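Local structure of mutual gliding motility protein C (MglC) (Myxococcus xanthus DK 1622, 7CT3) at residues S70-V82 / V93-R106. The protein is a Roadblock/LC7-domain protein that belongs to the polarity control system of the bacterium and interacts with its paralog MglB, probably to help regulate gliding motility. Numbering follows the deposited sequence.
Sequences SEVSVNSEKVLTV and VLALHADGNFGKGR
Strands 79-82 and 93-97 run antiparallel, their axes 4.7 Å apart, with Leu80–Leu96 and Val82–Leu94 as hydrogen-bonded pairs, and the chain then turns through His97 to Gly100 into helix 102-106, which packs against the sheet face that carries Leu80, Val82, Leu94 and Leu96. Ala98 N extends the pairing by one bond to Lys78 O. Phe102 fills the angle between helix and sheet. With its CG anti to the backbone N (chi1 -171°), the side chain reaches back over the strand: Leu80 CD1 packs against Phe102 CB (3.7 Å) and the adjoining ring carbons, and Val82 CG2 meets the ring atom Phe102 CE1 at 3.5 Å. The far edge of the ring points at Ser73 OG and Thr81 O; Ser73 OG donates to Thr81 O at 2.7 Å, so the ring edge meets a polar pair already bonded to each other. One turn on, Arg106 lays its CD over a face of the Phe102 ring and its CG against Val82 CG2. A bend at chi3 (57°) then carries the guanidinium to Glu71, where NE and NH2 both donate to OE1, at 3.1 and 3.2 Å; NH2 meets the syn lone pair of OE1, while NE comes from above the carboxylate plane. An alanine in place of Arg106 would probably leave the Glu71 carboxylate without its charge partner on the helix and uncover part of the Phe102 ring. Glu71 OE1 also accepts from Asn75 ND2 of the second subunit, whose strand pairs antiparallel with 71-75 and continues the sheet across the dimer. The salt bridge thus ties the helix of this Roadblock/LC7 fold to the interface strand, and the positive charge of Arg106 probably stabilises the buried Glu71 carboxylate, which also takes part in subunit pairing.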
# COMPACT_ATOMS: atom_id res chain seq x y z
N SER A 70 8.67 0.12 5.67
CA SER A 70 9.25 -1.15 5.15
C SER A 70 8.56 -1.58 3.84
O SER A 70 9.20 -2.30 3.07
CB SER A 70 9.18 -2.22 6.19
OG SER A 70 7.84 -2.45 6.59
N GLU A 71 7.32 -1.14 3.59
CA GLU A 71 6.51 -1.64 2.45
C GLU A 71 5.51 -0.56 2.02
O GLU A 71 4.89 0.06 2.90
CB GLU A 71 5.86 -2.95 2.89
CG GLU A 71 4.96 -3.63 1.88
CD GLU A 71 4.12 -4.72 2.54
OE1 GLU A 71 3.17 -4.36 3.26
OE2 GLU A 71 4.45 -5.91 2.39
N VAL A 72 5.38 -0.34 0.71
CA VAL A 72 4.45 0.67 0.13
C VAL A 72 3.66 0.01 -1.00
O VAL A 72 4.25 -0.78 -1.75
CB VAL A 72 5.21 1.91 -0.35
CG1 VAL A 72 4.27 2.95 -0.95
CG2 VAL A 72 6.03 2.53 0.78
N SER A 73 2.37 0.34 -1.10
CA SER A 73 1.46 -0.09 -2.20
C SER A 73 0.78 1.14 -2.80
O SER A 73 0.29 2.00 -2.03
CB SER A 73 0.43 -1.08 -1.71
OG SER A 73 1.05 -2.28 -1.32
N VAL A 74 0.77 1.23 -4.12
CA VAL A 74 -0.03 2.24 -4.88
C VAL A 74 -0.92 1.45 -5.84
O VAL A 74 -0.36 0.78 -6.74
CB VAL A 74 0.87 3.25 -5.59
CG1 VAL A 74 0.07 4.23 -6.43
CG2 VAL A 74 1.76 4.00 -4.61
N ASN A 75 -2.23 1.48 -5.60
CA ASN A 75 -3.20 0.56 -6.24
C ASN A 75 -4.19 1.35 -7.09
O ASN A 75 -4.56 2.48 -6.71
CB ASN A 75 -3.93 -0.29 -5.20
CG ASN A 75 -3.00 -1.15 -4.37
OD1 ASN A 75 -1.88 -1.45 -4.79
ND2 ASN A 75 -3.46 -1.56 -3.20
N SER A 76 -4.61 0.76 -8.20
CA SER A 76 -5.71 1.24 -9.07
C SER A 76 -6.87 0.25 -8.94
O SER A 76 -6.75 -0.72 -8.15
CB SER A 76 -5.24 1.38 -10.49
OG SER A 76 -4.88 0.12 -11.02
N GLU A 77 -7.95 0.46 -9.70
CA GLU A 77 -9.09 -0.48 -9.79
C GLU A 77 -8.59 -1.85 -10.26
O GLU A 77 -9.05 -2.85 -9.71
CB GLU A 77 -10.18 0.10 -10.70
CG GLU A 77 -10.90 1.29 -10.09
CD GLU A 77 -11.98 1.92 -10.95
OE1 GLU A 77 -12.36 1.30 -11.98
OE2 GLU A 77 -12.45 3.02 -10.59
N LYS A 78 -7.66 -1.89 -11.22
CA LYS A 78 -7.28 -3.14 -11.94
C LYS A 78 -5.91 -3.67 -11.49
O LYS A 78 -5.63 -4.86 -11.76
CB LYS A 78 -7.28 -2.91 -13.45
CG LYS A 78 -8.62 -2.53 -14.04
CD LYS A 78 -8.60 -2.43 -15.56
CE LYS A 78 -9.89 -1.90 -16.14
NZ LYS A 78 -9.74 -1.53 -17.56
N VAL A 79 -5.07 -2.86 -10.86
CA VAL A 79 -3.65 -3.24 -10.57
C VAL A 79 -3.33 -2.92 -9.11
O VAL A 79 -3.65 -1.81 -8.67
CB VAL A 79 -2.65 -2.54 -11.50
CG1 VAL A 79 -1.22 -2.94 -11.19
CG2 VAL A 79 -2.97 -2.81 -12.96
N LEU A 80 -2.69 -3.87 -8.44
CA LEU A 80 -2.13 -3.71 -7.07
C LEU A 80 -0.61 -3.76 -7.18
O LEU A 80 -0.10 -4.52 -8.04
CB LEU A 80 -2.66 -4.82 -6.16
CG LEU A 80 -4.15 -5.12 -6.28
CD1 LEU A 80 -4.53 -6.28 -5.37
CD2 LEU A 80 -4.99 -3.89 -5.96
N THR A 81 0.09 -2.98 -6.37
CA THR A 81 1.57 -2.99 -6.30
C THR A 81 2.01 -3.17 -4.85
O THR A 81 1.25 -2.78 -3.94
CB THR A 81 2.20 -1.76 -6.95
OG1 THR A 81 1.86 -0.61 -6.17
CG2 THR A 81 1.76 -1.57 -8.39
N VAL A 82 3.17 -3.78 -4.69
CA VAL A 82 3.91 -3.91 -3.40
C VAL A 82 5.35 -3.55 -3.70
O VAL A 82 5.92 -4.07 -4.67
CB VAL A 82 3.83 -5.34 -2.84
CG1 VAL A 82 4.36 -5.39 -1.42
CG2 VAL A 82 2.43 -5.92 -2.92
N VAL A 93 9.61 -3.81 -7.00
CA VAL A 93 8.14 -3.59 -7.20
C VAL A 93 7.52 -4.84 -7.81
O VAL A 93 8.02 -5.32 -8.85
CB VAL A 93 7.84 -2.32 -8.04
CG1 VAL A 93 8.65 -2.25 -9.31
CG2 VAL A 93 6.35 -2.19 -8.34
N LEU A 94 6.47 -5.35 -7.17
CA LEU A 94 5.57 -6.39 -7.70
C LEU A 94 4.25 -5.73 -8.10
O LEU A 94 3.67 -5.00 -7.27
CB LEU A 94 5.35 -7.46 -6.63
CG LEU A 94 4.25 -8.48 -6.92
CD1 LEU A 94 4.57 -9.28 -8.17
CD2 LEU A 94 4.06 -9.39 -5.73
N ALA A 95 3.82 -5.94 -9.34
CA ALA A 95 2.50 -5.53 -9.86
C ALA A 95 1.69 -6.80 -10.11
O ALA A 95 2.24 -7.74 -10.72
CB ALA A 95 2.64 -4.72 -11.12
N LEU A 96 0.45 -6.85 -9.62
CA LEU A 96 -0.47 -7.97 -9.93
C LEU A 96 -1.85 -7.43 -10.29
O LEU A 96 -2.17 -6.30 -9.90
CB LEU A 96 -0.49 -8.96 -8.76
CG LEU A 96 -0.90 -8.42 -7.39
CD1 LEU A 96 -1.64 -9.48 -6.60
CD2 LEU A 96 0.31 -7.95 -6.60
N HIS A 97 -2.61 -8.20 -11.08
CA HIS A 97 -4.03 -7.92 -11.39
C HIS A 97 -4.81 -7.86 -10.07
O HIS A 97 -4.43 -8.59 -9.14
CB HIS A 97 -4.57 -9.00 -12.35
CG HIS A 97 -5.93 -8.69 -12.87
ND1 HIS A 97 -7.07 -8.97 -12.15
CD2 HIS A 97 -6.34 -8.14 -14.03
CE1 HIS A 97 -8.13 -8.60 -12.85
NE2 HIS A 97 -7.70 -8.08 -14.00
N ALA A 98 -5.84 -7.02 -9.99
CA ALA A 98 -6.64 -6.76 -8.76
C ALA A 98 -7.33 -8.04 -8.26
O ALA A 98 -7.67 -8.08 -7.07
CB ALA A 98 -7.66 -5.68 -9.03
N ASP A 99 -7.53 -9.04 -9.13
CA ASP A 99 -8.18 -10.33 -8.78
C ASP A 99 -7.12 -11.35 -8.35
O ASP A 99 -7.52 -12.47 -7.99
CB ASP A 99 -9.04 -10.85 -9.93
CG ASP A 99 -10.25 -9.98 -10.23
OD1 ASP A 99 -10.66 -9.20 -9.34
OD2 ASP A 99 -10.79 -10.09 -11.35
N GLY A 100 -5.84 -10.98 -8.38
CA GLY A 100 -4.73 -11.84 -7.91
C GLY A 100 -4.73 -11.99 -6.39
O GLY A 100 -5.66 -11.49 -5.74
N ASN A 101 -3.70 -12.66 -5.86
CA ASN A 101 -3.53 -12.94 -4.41
C ASN A 101 -2.59 -11.88 -3.81
O ASN A 101 -1.37 -12.11 -3.77
CB ASN A 101 -3.02 -14.36 -4.18
CG ASN A 101 -3.13 -14.80 -2.74
OD1 ASN A 101 -3.12 -13.97 -1.84
ND2 ASN A 101 -3.23 -16.10 -2.51
N PHE A 102 -3.16 -10.77 -3.33
CA PHE A 102 -2.40 -9.62 -2.78
C PHE A 102 -1.64 -10.05 -1.52
O PHE A 102 -0.47 -9.67 -1.37
CB PHE A 102 -3.33 -8.43 -2.55
CG PHE A 102 -2.64 -7.14 -2.20
CD1 PHE A 102 -1.61 -6.64 -2.98
CD2 PHE A 102 -3.04 -6.39 -1.10
CE1 PHE A 102 -0.98 -5.44 -2.67
CE2 PHE A 102 -2.42 -5.19 -0.79
CZ PHE A 102 -1.39 -4.72 -1.57
N GLY A 103 -2.29 -10.83 -0.65
CA GLY A 103 -1.67 -11.37 0.58
C GLY A 103 -0.42 -12.18 0.27
O GLY A 103 0.61 -11.97 0.93
N LYS A 104 -0.50 -13.08 -0.70
CA LYS A 104 0.65 -13.92 -1.12
C LYS A 104 1.72 -13.01 -1.72
O LYS A 104 2.90 -13.19 -1.39
CB LYS A 104 0.17 -15.01 -2.09
CG LYS A 104 1.24 -16.02 -2.49
CD LYS A 104 1.67 -16.93 -1.37
CE LYS A 104 2.76 -17.90 -1.77
NZ LYS A 104 2.38 -18.70 -2.96
N GLY A 105 1.33 -12.03 -2.55
CA GLY A 105 2.26 -11.04 -3.13
C GLY A 105 3.11 -10.38 -2.06
O GLY A 105 4.35 -10.36 -2.19
N ARG A 106 2.47 -9.86 -1.01
CA ARG A 106 3.14 -9.14 0.11
C ARG A 106 4.12 -10.10 0.80
O ARG A 106 5.28 -9.70 1.03
CB ARG A 106 2.09 -8.59 1.08
CG ARG A 106 1.24 -7.47 0.50
CD ARG A 106 0.23 -6.91 1.48
NE ARG A 106 0.88 -6.43 2.69
CZ ARG A 106 0.74 -6.93 3.91
NH1 ARG A 106 -0.08 -7.94 4.14
NH2 ARG A 106 1.41 -6.40 4.92
O HOH W 1 6.03 -7.15 0.97